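Local coordinates for protein leucine aminopeptidase 1 (Caenorhabditis elegans, PDB 2HC9) that removes N-terminal amino acids, preferably leucine, from peptides with the help of two zinc ions per subunit, and probably acts as a digestive enzyme, at residues T2-R7 against D165-V170; T88-I93 against V124-R129; E96-N101 against T130-S135. The protein carries 1 engineered substitution. All blocks are in the same frame, centred on the assembly; numbering follows the deposited sequence. Where two conformers were deposited one is given.

How the interactions relate
From the N terminus, strand 3-8, an outermost strand of the N-terminal sheet within this chain, enters first, and interaction 1 closes the longest loop by bringing it against helix 157-178, with 157 residues between its segments. Interactions 2 and 3 both lie within that loop. Helix 90-97 and the turn after it supply the first segments of both, while helix 120-128 and the loop that follows supply the second, in the same order, so the two loops cross along the chain. Helix 120-128 joins the set: Val124 and Ala128 pack on Ser167 of interaction 1, and Ile127 of interaction 2 meets Leu97 of interaction 3. A salt bridge from Lys133 to Glu168 links interactions 3 and 1.

Interaction 1 (T2-R7 against D165-V170); sequences TQVLVR and DLSESV
Val4 and Val6 of the N-terminal strand both meet Ser167 within 165-170, by van der Waals contact; along the same helix, 157-178, they also pack on Arg171 and Leu163 respectively. From Val4 it is CG1, the branch anti to the backbone N (chi1 173°), that reaches the helix, ending 4.1 Å from Ser167 CB. Val6 uses its other methyl, CG2, which lies beside its backbone N and stands 3.8 Å from Ser167 OG. Val4 CG1 is thus near both CB and OG of the serine, whereas Val6 CG2 meets OG alone. Residues 3-7 belong to strand 3-8, an outermost strand of the six-stranded mixed sheet in the N-terminal part of the chain, parallel to strand 145-151, and the helix packs against it with CA atoms of Val4 and Ser167 7.2 Å apart. Polar bonding runs beside these van der Waals contacts. Ser167 OG is hydrogen-bonded to the carbonyl of Leu163, one helical turn back, which satisfies the buried hydroxyl while Val124 and Ala128 of helix 120-128 pack on the same side chain. Strand and helix are also tied by hydrogen bonds from Val6 N to Thr164 OG1 and from Arg171 NH1 to Thr2 O.

Interaction 2 (T88-I93 against V124-R129); sequences TNAHSI and VAAIAR
The Ala90 peptide carbonyl is the flat group that meets the opposite helix, and what approaches it is the methyl of Ala126, whose CB lies 3.6 Å from Ala90 O. The methyl sits beyond the oxygen, well out of the peptide plane on one side, and the same oxygen takes a weak hydrogen bond from Ile93 N at 3.0 Å. The rest is aliphatic. Ala126 CB also faces Ile93 CB at 4.1 Å and Ala90 CB at 4.4 Å, so one small methyl is received between two residues a turn apart. With alanines meeting at this point, the backbones of helices 90-97 and 120-128 come close, the CA atoms of Ala90 and Ala126 being 6.2 Å apart. Both helices belong to the M17 aminopeptidase N-terminal domain, where helix 90-97 lies beside strand 72-77 of the sheet, Ile93 packing on Val77. Helix 90-97 is preceded by an ST turn, in which Thr88 OG1 accepts from Ala90 N with an N-H...O angle of 140°. Farther along, the two isoleucines cross obliquely: Ile93 CG2, held anti to its own backbone N, touches Ile127 CG1 at 3.9 Å. The far side of helix 120-128 faces helix 157-178. Arg129 turns its charge to Asp398, with which it forms a salt bridge.

Interaction 3 (E96-N101 against T130-S135); sequences ELKPIN and TFCKFS. With SO4 (sulfate ion), chain E.
Leu97 and Thr130 form the close-packed half of this contact, their side chains crossing at about a right angle. Leu97 lays CD2 against the threonine hydroxyl, 3.4 Å from Thr130 OG1, while Leu97 CG sits 3.8 Å from Thr130 CG2, so both branches of the threonine are covered. With chi1 at 68°, OG1 lies between the backbone N and the carbonyl carbon and bonds to the carbonyl of Ile127, three residues back, despite its apolar neighbour. Residues 130-135 belong to the loop between helix 120-128 and strand 145-151 of the N-terminal domain, which here meets a type I beta turn, Leu97 to Ile100, and the contact opens. Lys98 runs alongside Thr130 in the reverse sense, its CD 4.1 Å from Thr130 CG2, the chain bent at chi2 (64°) and chi4 (81°) until CE rests 3.8 Å from Cys132 SG. Lys98 NZ gives a hydrogen bond to O3 of a sulfate ion at 3.0 Å and a weak one to O1; a water 2.9 Å from NZ accepts another and lies within bonding distance of Thr130 O and Lys98 O. Replaced by an alanine, Lys98 would probably leave the sulfate without one cationic partner and Cys132 SG without the methylene packed on it. The sulfate, probably from the crystallisation liquor, is bonded to Arg467 as well; two basic side chains round one anion suggest positive potential at this partly open edge.

Interaction 1 (T2-R7 against D165-V170)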
ATOM      1  N   THR A   2       9.176  44.411   3.026  1.00 17.01           N
ATOM      2  CA  THR A   2      10.504  44.624   2.369  1.00 17.05           C
ATOM      3  C   THR A   2      10.270  45.190   0.979  1.00 19.50           C
ATOM      4  O   THR A   2       9.419  44.692   0.227  1.00 20.61           O
ATOM      5  CB  THR A   2      11.298  43.279   2.338  1.00 19.37           C
ATOM      6  OG1 THR A   2      11.761  42.989   3.657  1.00 20.62           O
ATOM      7  CG2 THR A   2      12.515  43.308   1.361  1.00 19.14           C
ATOM      8  N   GLN A   3      11.015  46.231   0.632  0.50 16.03           N
ATOM      9  CA  GLN A   3      10.881  46.846  -0.677  0.50 17.05           C
ATOM     10  C   GLN A   3      12.092  46.541  -1.542  0.50 17.81           C
ATOM     11  O   GLN A   3      13.237  46.569  -1.069  0.50 17.02           O
ATOM     12  CB  GLN A   3      10.728  48.363  -0.543  0.50 21.42           C
ATOM     13  CG  GLN A   3       9.580  48.781   0.354  0.50 20.41           C
ATOM     14  CD  GLN A   3       8.243  48.542  -0.289  0.50 25.80           C
ATOM     15  OE1 GLN A   3       7.979  49.036  -1.380  0.50 33.87           O
ATOM     16  NE2 GLN A   3       7.389  47.771   0.378  0.50 24.50           N
ATOM     17  N   VAL A   4      11.831  46.275  -2.819  1.00 15.71           N
ATOM     18  CA  VAL A   4      12.886  45.924  -3.765  1.00 15.75           C
ATOM     19  C   VAL A   4      12.909  46.941  -4.900  1.00 15.86           C
ATOM     20  O   VAL A   4      11.918  47.143  -5.581  1.00 16.90           O
ATOM     21  CB  VAL A   4      12.712  44.478  -4.323  1.00 18.01           C
ATOM     22  CG1 VAL A   4      13.735  44.207  -5.424  1.00 19.76           C
ATOM     23  CG2 VAL A   4      12.866  43.461  -3.219  1.00 18.13           C
ATOM     24  N   LEU A   5      14.042  47.614  -5.069  1.00 17.69           N
ATOM     25  CA  LEU A   5      14.197  48.577  -6.160  1.00 17.11           C
ATOM     26  C   LEU A   5      15.360  48.107  -7.005  1.00 17.70           C
ATOM     27  O   LEU A   5      16.405  47.720  -6.469  1.00 17.29           O
ATOM     28  CB  LEU A   5      14.550  49.979  -5.600  1.00 16.50           C
ATOM     29  CG  LEU A   5      14.786  51.054  -6.679  1.00 17.23           C
ATOM     30  CD1 LEU A   5      13.473  51.367  -7.420  1.00 19.93           C
ATOM     31  CD2 LEU A   5      15.349  52.341  -6.033  1.00 21.20           C
ATOM     32  N   VAL A   6      15.173  48.134  -8.313  1.00 16.57           N
ATOM     33  CA  VAL A   6      16.225  47.798  -9.244  1.00 18.51           C
ATOM     34  C   VAL A   6      16.734  49.119  -9.842  1.00 20.90           C
ATOM     35  O   VAL A   6      15.935  49.941 -10.319  1.00 18.16           O
ATOM     36  CB  VAL A   6      15.715  46.864 -10.383  1.00 18.26           C
ATOM     37  CG1 VAL A   6      16.866  46.517 -11.346  1.00 16.87           C
ATOM     38  CG2 VAL A   6      15.089  45.586  -9.794  1.00 19.47           C
ATOM     39  N   ARG A   7      18.050  49.316  -9.797  1.00 19.79           N
ATOM     40  CA  ARG A   7      18.653  50.546 -10.347  1.00 17.44           C
ATOM     41  C   ARG A   7      19.666  50.254 -11.428  1.00 22.71           C
ATOM     42  O   ARG A   7      20.328  49.210 -11.445  1.00 19.87           O
ATOM     43  CB  ARG A   7      19.334  51.360  -9.237  1.00 15.64           C
ATOM     44  CG  ARG A   7      18.380  51.785  -8.112  1.00 22.46           C
ATOM     45  CD  ARG A   7      19.031  52.682  -7.051  1.00 21.45           C
ATOM     46  NE  ARG A   7      20.127  52.039  -6.333  1.00 19.93           N
ATOM     47  CZ  ARG A   7      20.622  52.501  -5.183  1.00 22.46           C
ATOM     48  NH1 ARG A   7      20.111  53.605  -4.639  1.00 19.17           N
ATOM     49  NH2 ARG A   7      21.641  51.894  -4.593  1.00 17.24           N
ATOM     50  N   ASP A 165       9.167  46.514 -11.430  1.00 14.60           N
ATOM     51  CA  ASP A 165       7.800  46.012 -11.565  1.00 16.68           C
ATOM     52  C   ASP A 165       7.785  44.494 -11.721  1.00 16.86           C
ATOM     53  O   ASP A 165       6.897  43.817 -11.184  1.00 15.92           O
ATOM     54  CB  ASP A 165       7.131  46.641 -12.773  1.00 14.82           C
ATOM     55  CG  ASP A 165       6.699  48.087 -12.523  1.00 19.96           C
ATOM     56  OD1 ASP A 165       6.505  48.468 -11.354  1.00 20.03           O
ATOM     57  OD2 ASP A 165       6.540  48.821 -13.508  1.00 19.78           O
ATOM     58  N   LEU A 166       8.748  43.965 -12.466  1.00 14.11           N
ATOM     59  CA  LEU A 166       8.834  42.510 -12.609  1.00 15.34           C
ATOM     60  C   LEU A 166       9.162  41.852 -11.264  1.00 16.28           C
ATOM     61  O   LEU A 166       8.540  40.848 -10.890  1.00 16.56           O
ATOM     62  CB  LEU A 166       9.897  42.131 -13.643  1.00 16.62           C
ATOM     63  CG  LEU A 166      10.119  40.611 -13.782  1.00 20.43           C
ATOM     64  CD1 LEU A 166       8.837  39.934 -14.303  1.00 17.48           C
ATOM     65  CD2 LEU A 166      11.314  40.355 -14.705  1.00 16.36           C
ATOM     66  N   SER A 167      10.120  42.422 -10.536  1.00 15.73           N
ATOM     67  CA  SER A 167      10.421  41.947  -9.187  1.00 16.27           C
ATOM     68  C   SER A 167       9.174  41.907  -8.316  1.00 16.98           C
ATOM     69  O   SER A 167       8.962  40.949  -7.578  1.00 16.26           O
ATOM     70  CB  SER A 167      11.490  42.817  -8.514  1.00 18.32           C
ATOM     71  OG  SER A 167      12.728  42.729  -9.202  1.00 18.60           O
ATOM     72  N   GLU A 168       8.366  42.959  -8.384  1.00 15.41           N
ATOM     73  CA  GLU A 168       7.116  42.997  -7.620  1.00 15.23           C
ATOM     74  C   GLU A 168       6.158  41.913  -8.098  1.00 17.19           C
ATOM     75  O   GLU A 168       5.535  41.236  -7.290  1.00 15.07           O
ATOM     76  CB  GLU A 168       6.471  44.393  -7.705  1.00 17.02           C
ATOM     77  CG  GLU A 168       5.046  44.484  -7.104  1.00 17.49           C
ATOM     78  CD  GLU A 168       4.989  44.387  -5.564  1.00 17.36           C
ATOM     79  OE1 GLU A 168       5.993  44.093  -4.892  1.00 17.51           O
ATOM     80  OE2 GLU A 168       3.893  44.595  -5.008  1.00 19.14           O
ATOM     81  N   SER A 169       6.048  41.729  -9.412  1.00 15.63           N
ATOM     82  CA  SER A 169       5.091  40.739  -9.937  1.00 13.45           C
ATOM     83  C   SER A 169       5.513  39.332  -9.491  1.00 14.02           C
ATOM     84  O   SER A 169       4.663  38.512  -9.108  1.00 15.55           O
ATOM     85  CB  SER A 169       5.025  40.827 -11.460  1.00 18.80           C
ATOM     86  OG  SER A 169       4.131  41.854 -11.870  1.00 18.70           O
ATOM     87  N   VAL A 170       6.821  39.074  -9.526  1.00 12.94           N
ATOM     88  CA  VAL A 170       7.405  37.805  -9.059  1.00 14.25           C
ATOM     89  C   VAL A 170       7.084  37.589  -7.582  1.00 18.01           C
ATOM     90  O   VAL A 170       6.525  36.537  -7.190  1.00 14.00           O
ATOM     91  CB  VAL A 170       8.949  37.735  -9.334  1.00 16.64           C
ATOM     92  CG1 VAL A 170       9.591  36.541  -8.595  1.00 14.95           C
ATOM     93  CG2 VAL A 170       9.202  37.632 -10.876  1.00 15.54           C
TER

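Interaction 2 (T88-I93 against V124-R129)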
ATOM      1  N   THR A  88      21.616  31.787 -19.175  1.00 18.06           N
ATOM      2  CA  THR A  88      21.734  32.742 -18.050  1.00 18.96           C
ATOM      3  C   THR A  88      22.186  32.068 -16.765  1.00 20.11           C
ATOM      4  O   THR A  88      22.711  32.735 -15.868  1.00 19.44           O
ATOM      5  CB  THR A  88      20.395  33.447 -17.754  1.00 17.70           C
ATOM      6  OG1 THR A  88      19.504  32.511 -17.133  1.00 18.88           O
ATOM      7  CG2 THR A  88      19.739  34.005 -19.017  1.00 16.87           C
ATOM      8  N   ASN A  89      21.931  30.756 -16.644  1.00 16.43           N
ATOM      9  CA  ASN A  89      22.194  30.012 -15.378  1.00 18.61           C
ATOM     10  C   ASN A  89      21.533  30.682 -14.156  1.00 16.23           C
ATOM     11  O   ASN A  89      22.050  30.637 -13.040  1.00 15.79           O
ATOM     12  CB  ASN A  89      23.702  29.847 -15.133  1.00 18.17           C
ATOM     13  CG  ASN A  89      24.326  28.782 -16.011  1.00 24.88           C
ATOM     14  OD1 ASN A  89      25.391  28.990 -16.594  1.00 26.77           O
ATOM     15  ND2 ASN A  89      23.655  27.650 -16.130  1.00 22.13           N
ATOM     16  N   ALA A  90      20.384  31.313 -14.376  1.00 15.68           N
ATOM     17  CA  ALA A  90      19.774  32.124 -13.315  1.00 17.23           C
ATOM     18  C   ALA A  90      19.405  31.287 -12.111  1.00 19.31           C
ATOM     19  O   ALA A  90      19.502  31.762 -10.986  1.00 17.71           O
ATOM     20  CB  ALA A  90      18.576  32.892 -13.838  1.00 17.90           C
ATOM     21  N   HIS A  91      19.019  30.018 -12.330  1.00 18.54           N
ATOM     22  CA  HIS A  91      18.741  29.129 -11.192  1.00 17.73           C
ATOM     23  C   HIS A  91      19.878  28.993 -10.193  1.00 19.37           C
ATOM     24  O   HIS A  91      19.611  28.776  -9.011  1.00 19.63           O
ATOM     25  CB  HIS A  91      18.262  27.753 -11.652  1.00 17.79           C
ATOM     26  CG  HIS A  91      17.060  27.828 -12.518  1.00 18.48           C
ATOM     27  ND1 HIS A  91      17.138  28.178 -13.848  1.00 20.76           N
ATOM     28  CD2 HIS A  91      15.742  27.685 -12.240  1.00 20.05           C
ATOM     29  CE1 HIS A  91      15.927  28.200 -14.365  1.00 21.81           C
ATOM     30  NE2 HIS A  91      15.062  27.910 -13.415  1.00 17.66           N
ATOM     31  N   SER A  92      21.125  29.115 -10.664  1.00 17.19           N
ATOM     32  CA  SER A  92      22.299  29.054  -9.791  0.50 18.63           C
ATOM     33  C   SER A  92      22.312  30.192  -8.778  1.00 20.47           C
ATOM     34  O   SER A  92      22.762  30.019  -7.644  1.00 17.32           O
ATOM     35  CB  SER A  92      23.602  29.099 -10.604  0.50 15.61           C
ATOM     36  OG  SER A  92      23.737  27.965 -11.440  0.50  8.71           O
ATOM     37  N   ILE A  93      21.853  31.372  -9.202  1.00 18.27           N
ATOM     38  CA  ILE A  93      21.725  32.507  -8.244  1.00 15.32           C
ATOM     39  C   ILE A  93      20.740  32.144  -7.141  1.00 21.03           C
ATOM     40  O   ILE A  93      21.050  32.237  -5.969  1.00 17.98           O
ATOM     41  CB  ILE A  93      21.261  33.805  -8.930  1.00 16.29           C
ATOM     42  CG1 ILE A  93      22.330  34.255  -9.950  1.00 16.68           C
ATOM     43  CG2 ILE A  93      20.972  34.911  -7.864  1.00 18.56           C
ATOM     44  CD1 ILE A  93      21.859  35.396 -10.839  1.00 18.12           C
ATOM     45  N   VAL A 124      17.888  39.332 -12.184  1.00 15.80           N
ATOM     46  CA  VAL A 124      17.072  40.169 -11.292  1.00 14.77           C
ATOM     47  C   VAL A 124      15.893  39.355 -10.698  1.00 13.40           C
ATOM     48  O   VAL A 124      15.669  39.370  -9.488  1.00 16.35           O
ATOM     49  CB  VAL A 124      16.583  41.446 -12.008  1.00 17.43           C
ATOM     50  CG1 VAL A 124      15.504  42.174 -11.167  1.00 17.42           C
ATOM     51  CG2 VAL A 124      17.773  42.361 -12.286  1.00 18.01           C
ATOM     52  N   ALA A 125      15.180  38.626 -11.557  1.00 17.96           N
ATOM     53  CA  ALA A 125      14.014  37.863 -11.105  1.00 17.28           C
ATOM     54  C   ALA A 125      14.448  36.842 -10.050  1.00 18.55           C
ATOM     55  O   ALA A 125      13.791  36.690  -9.005  1.00 17.64           O
ATOM     56  CB  ALA A 125      13.359  37.158 -12.276  1.00 21.66           C
ATOM     57  N   ALA A 126      15.552  36.141 -10.327  1.00 19.01           N
ATOM     58  CA  ALA A 126      16.058  35.130  -9.393  1.00 17.14           C
ATOM     59  C   ALA A 126      16.341  35.744  -8.021  1.00 18.15           C
ATOM     60  O   ALA A 126      16.047  35.116  -6.999  1.00 17.02           O
ATOM     61  CB  ALA A 126      17.328  34.457  -9.936  1.00 17.63           C
ATOM     62  N   ILE A 127      16.926  36.953  -7.990  1.00 17.77           N
ATOM     63  CA  ILE A 127      17.178  37.622  -6.684  1.00 15.44           C
ATOM     64  C   ILE A 127      15.862  38.002  -5.998  1.00 15.88           C
ATOM     65  O   ILE A 127      15.677  37.768  -4.791  1.00 17.31           O
ATOM     66  CB  ILE A 127      18.076  38.888  -6.854  1.00 17.17           C
ATOM     67  CG1 ILE A 127      19.487  38.518  -7.337  1.00 17.97           C
ATOM     68  CG2 ILE A 127      18.146  39.707  -5.554  1.00 19.05           C
ATOM     69  CD1 ILE A 127      20.317  39.731  -7.850  1.00 18.55           C
ATOM     70  N   ALA A 128      14.948  38.592  -6.770  1.00 16.12           N
ATOM     71  CA  ALA A 128      13.641  38.991  -6.258  1.00 14.59           C
ATOM     72  C   ALA A 128      12.907  37.833  -5.582  1.00 17.43           C
ATOM     73  O   ALA A 128      12.296  38.020  -4.530  1.00 18.56           O
ATOM     74  CB  ALA A 128      12.784  39.574  -7.398  1.00 18.20           C
ATOM     75  N   ARG A 129      12.994  36.631  -6.164  1.00 15.59           N
ATOM     76  CA  ARG A 129      12.249  35.446  -5.650  1.00 19.68           C
ATOM     77  C   ARG A 129      12.660  35.103  -4.215  1.00 19.22           C
ATOM     78  O   ARG A 129      11.910  34.419  -3.508  1.00 18.03           O
ATOM     79  CB  ARG A 129      12.496  34.159  -6.496  1.00 19.79           C
ATOM     80  CG  ARG A 129      12.299  34.254  -8.011  1.00 27.81           C
ATOM     81  CD  ARG A 129      12.702  32.945  -8.766  1.00 28.55           C
ATOM     82  NE  ARG A 129      12.924  33.151 -10.219  1.00 23.69           N
ATOM     83  CZ  ARG A 129      11.938  33.404 -11.089  1.00 27.61           C
ATOM     84  NH1 ARG A 129      12.205  33.592 -12.388  1.00 28.54           N
ATOM     85  NH2 ARG A 129      10.675  33.483 -10.665  1.00 17.76           N
TER

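Interaction 3 (E96-N101 against T130-S135)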
ATOM      1  N   GLU A  96      22.148  29.577  -4.570  1.00 18.32           N
ATOM      2  CA  GLU A  96      23.166  30.087  -3.654  1.00 19.28           C
ATOM      3  C   GLU A  96      22.616  31.151  -2.711  1.00 18.21           C
ATOM      4  O   GLU A  96      23.078  31.287  -1.578  1.00 18.92           O
ATOM      5  CB  GLU A  96      24.354  30.679  -4.445  1.00 20.36           C
ATOM      6  CG  GLU A  96      25.107  29.660  -5.328  1.00 23.96           C
ATOM      7  CD  GLU A  96      25.672  28.444  -4.581  1.00 27.65           C
ATOM      8  OE1 GLU A  96      25.751  28.441  -3.343  1.00 25.02           O
ATOM      9  OE2 GLU A  96      26.079  27.480  -5.268  1.00 38.59           O
ATOM     10  N   LEU A  97      21.630  31.903  -3.188  1.00 18.11           N
ATOM     11  CA  LEU A  97      21.122  33.056  -2.439  1.00 19.65           C
ATOM     12  C   LEU A  97      20.002  32.674  -1.457  1.00 19.80           C
ATOM     13  O   LEU A  97      19.937  33.190  -0.344  1.00 19.17           O
ATOM     14  CB  LEU A  97      20.647  34.148  -3.402  1.00 20.11           C
ATOM     15  CG  LEU A  97      20.023  35.439  -2.822  1.00 17.26           C
ATOM     16  CD1 LEU A  97      20.979  36.166  -1.856  1.00 16.82           C
ATOM     17  CD2 LEU A  97      19.538  36.374  -3.942  1.00 19.32           C
ATOM     18  N   LYS A  98      19.103  31.784  -1.876  1.00 18.36           N
ATOM     19  CA  LYS A  98      17.938  31.448  -1.043  1.00 20.23           C
ATOM     20  C   LYS A  98      18.299  31.064   0.391  1.00 19.84           C
ATOM     21  O   LYS A  98      17.590  31.466   1.314  1.00 25.10           O
ATOM     22  CB  LYS A  98      17.057  30.372  -1.728  1.00 19.61           C
ATOM     23  CG  LYS A  98      15.726  30.089  -1.060  1.00 24.56           C
ATOM     24  CD  LYS A  98      14.817  31.318  -1.086  1.00 23.75           C
ATOM     25  CE  LYS A  98      13.567  31.080  -0.247  1.00 24.34           C
ATOM     26  NZ  LYS A  98      13.890  31.303   1.165  1.00 22.15           N
ATOM     27  N   PRO A  99      19.405  30.308   0.606  1.00 21.47           N
ATOM     28  CA  PRO A  99      19.800  30.005   1.989  1.00 22.51           C
ATOM     29  C   PRO A  99      20.278  31.162   2.843  1.00 24.81           C
ATOM     30  O   PRO A  99      20.318  31.028   4.072  1.00 26.61           O
ATOM     31  CB  PRO A  99      20.988  29.033   1.810  1.00 22.47           C
ATOM     32  CG  PRO A  99      20.797  28.459   0.449  1.00 23.09           C
ATOM     33  CD  PRO A  99      20.300  29.610  -0.346  1.00 22.27           C
ATOM     34  N   ILE A 100      20.709  32.258   2.220  1.00 23.22           N
ATOM     35  CA  ILE A 100      21.313  33.330   2.991  1.00 21.99           C
ATOM     36  C   ILE A 100      20.306  33.981   3.934  1.00 20.50           C
ATOM     37  O   ILE A 100      19.204  34.341   3.533  1.00 21.65           O
ATOM     38  CB  ILE A 100      21.987  34.376   2.102  1.00 23.59           C
ATOM     39  CG1 ILE A 100      23.169  33.740   1.359  1.00 21.20           C
ATOM     40  CG2 ILE A 100      22.446  35.597   2.939  1.00 24.55           C
ATOM     41  CD1 ILE A 100      23.769  34.680   0.307  1.00 25.68           C
ATOM     42  N   ASN A 101      20.718  34.128   5.191  1.00 22.36           N
ATOM     43  CA  ASN A 101      19.983  34.934   6.162  1.00 22.12           C
ATOM     44  C   ASN A 101      20.735  36.196   6.536  1.00 27.55           C
ATOM     45  O   ASN A 101      21.972  36.200   6.557  1.00 31.53           O
ATOM     46  CB  ASN A 101      19.678  34.094   7.391  1.00 28.06           C
ATOM     47  CG  ASN A 101      18.769  32.922   7.070  1.00 22.88           C
ATOM     48  OD1 ASN A 101      17.850  33.033   6.257  1.00 27.97           O
ATOM     49  ND2 ASN A 101      19.049  31.779   7.685  1.00 30.88           N
ATOM     50  N   THR A 130      13.866  35.505  -3.798  1.00 15.84           N
ATOM     51  CA  THR A 130      14.369  35.104  -2.481  1.00 16.49           C
ATOM     52  C   THR A 130      13.870  36.036  -1.376  1.00 17.48           C
ATOM     53  O   THR A 130      14.148  35.797  -0.208  1.00 17.64           O
ATOM     54  CB  THR A 130      15.918  35.086  -2.417  1.00 19.15           C
ATOM     55  OG1 THR A 130      16.419  36.434  -2.517  1.00 17.19           O
ATOM     56  CG2 THR A 130      16.520  34.152  -3.523  1.00 18.34           C
ATOM     57  N   PHE A 131      13.174  37.117  -1.749  1.00 17.12           N
ATOM     58  CA  PHE A 131      12.586  38.028  -0.761  1.00 18.46           C
ATOM     59  C   PHE A 131      11.124  37.688  -0.527  1.00 15.00           C
ATOM     60  O   PHE A 131      10.221  38.271  -1.149  1.00 16.36           O
ATOM     61  CB  PHE A 131      12.851  39.503  -1.119  1.00 16.55           C
ATOM     62  CG  PHE A 131      14.304  39.874  -0.909  1.00 15.83           C
ATOM     63  CD1 PHE A 131      14.779  40.133   0.369  1.00 19.55           C
ATOM     64  CD2 PHE A 131      15.195  39.808  -1.954  1.00 18.49           C
ATOM     65  CE1 PHE A 131      16.129  40.397   0.589  1.00 20.14           C
ATOM     66  CE2 PHE A 131      16.556  40.074  -1.753  1.00 16.40           C
ATOM     67  CZ  PHE A 131      17.019  40.368  -0.486  1.00 19.19           C
ATOM     68  N   CYS A 132      10.907  36.666   0.302  1.00 14.46           N
ATOM     69  CA  CYS A 132       9.554  36.098   0.442  1.00 15.97           C
ATOM     70  C   CYS A 132       8.707  37.060   1.268  1.00 17.86           C
ATOM     71  O   CYS A 132       9.034  37.353   2.420  1.00 17.58           O
ATOM     72  CB  CYS A 132       9.630  34.722   1.136  1.00 16.65           C
ATOM     73  SG  CYS A 132      10.770  33.592   0.311  1.00 21.42           S
ATOM     74  N   LYS A 133       7.620  37.547   0.688  1.00 14.03           N
ATOM     75  CA  LYS A 133       6.747  38.497   1.389  1.00 16.42           C
ATOM     76  C   LYS A 133       6.051  37.839   2.565  1.00 19.84           C
ATOM     77  O   LYS A 133       5.882  38.456   3.617  1.00 17.55           O
ATOM     78  CB  LYS A 133       5.698  39.084   0.429  1.00 15.70           C
ATOM     79  CG  LYS A 133       6.290  40.039  -0.588  1.00 17.48           C
ATOM     80  CD  LYS A 133       5.197  40.800  -1.320  1.00 18.85           C
ATOM     81  CE  LYS A 133       5.816  41.876  -2.236  1.00 16.63           C
ATOM     82  NZ  LYS A 133       4.727  42.845  -2.615  1.00 13.55           N
ATOM     83  N   PHE A 134       5.620  36.589   2.394  1.00 16.38           N
ATOM     84  CA  PHE A 134       4.636  36.062   3.321  1.00 16.63           C
ATOM     85  C   PHE A 134       5.237  35.406   4.569  1.00 17.40           C
ATOM     86  O   PHE A 134       6.028  34.467   4.468  1.00 15.72           O
ATOM     87  CB  PHE A 134       3.660  35.092   2.640  1.00 15.94           C
ATOM     88  CG  PHE A 134       2.505  34.734   3.535  1.00 17.82           C
ATOM     89  CD1 PHE A 134       1.422  35.601   3.652  1.00 18.96           C
ATOM     90  CD2 PHE A 134       2.543  33.587   4.319  1.00 19.51           C
ATOM     91  CE1 PHE A 134       0.357  35.302   4.520  1.00 18.26           C
ATOM     92  CE2 PHE A 134       1.481  33.297   5.207  1.00 18.95           C
ATOM     93  CZ  PHE A 134       0.400  34.155   5.274  1.00 17.53           C
ATOM     94  N   SER A 135       4.840  35.884   5.749  1.00 17.01           N
ATOM     95  CA  SER A 135       5.178  35.170   7.001  1.00 15.80           C
ATOM     96  C   SER A 135       4.129  35.474   8.052  1.00 18.94           C
ATOM     97  O   SER A 135       3.626  36.591   8.130  1.00 20.52           O
ATOM     98  CB  SER A 135       6.558  35.588   7.538  1.00 21.15           C
ATOM     99  OG  SER A 135       6.818  34.914   8.769  1.00 21.23           O
TER
HETATM  100  S   SO4 E 901      12.225  31.618   4.248  1.00 38.58           S
HETATM  101  O1  SO4 E 901      13.191  32.574   3.695  1.00 41.26           O
HETATM  102  O2  SO4 E 901      11.180  32.330   4.988  1.00 38.74           O
HETATM  103  O3  SO4 E 901      11.658  30.841   3.129  1.00 29.74           O
HETATM  104  O4  SO4 E 901      12.854  30.697   5.195  1.00 39.62           O
HETATM  105  O   HOH W   1      15.296  33.811   1.191  1.00 20.39           O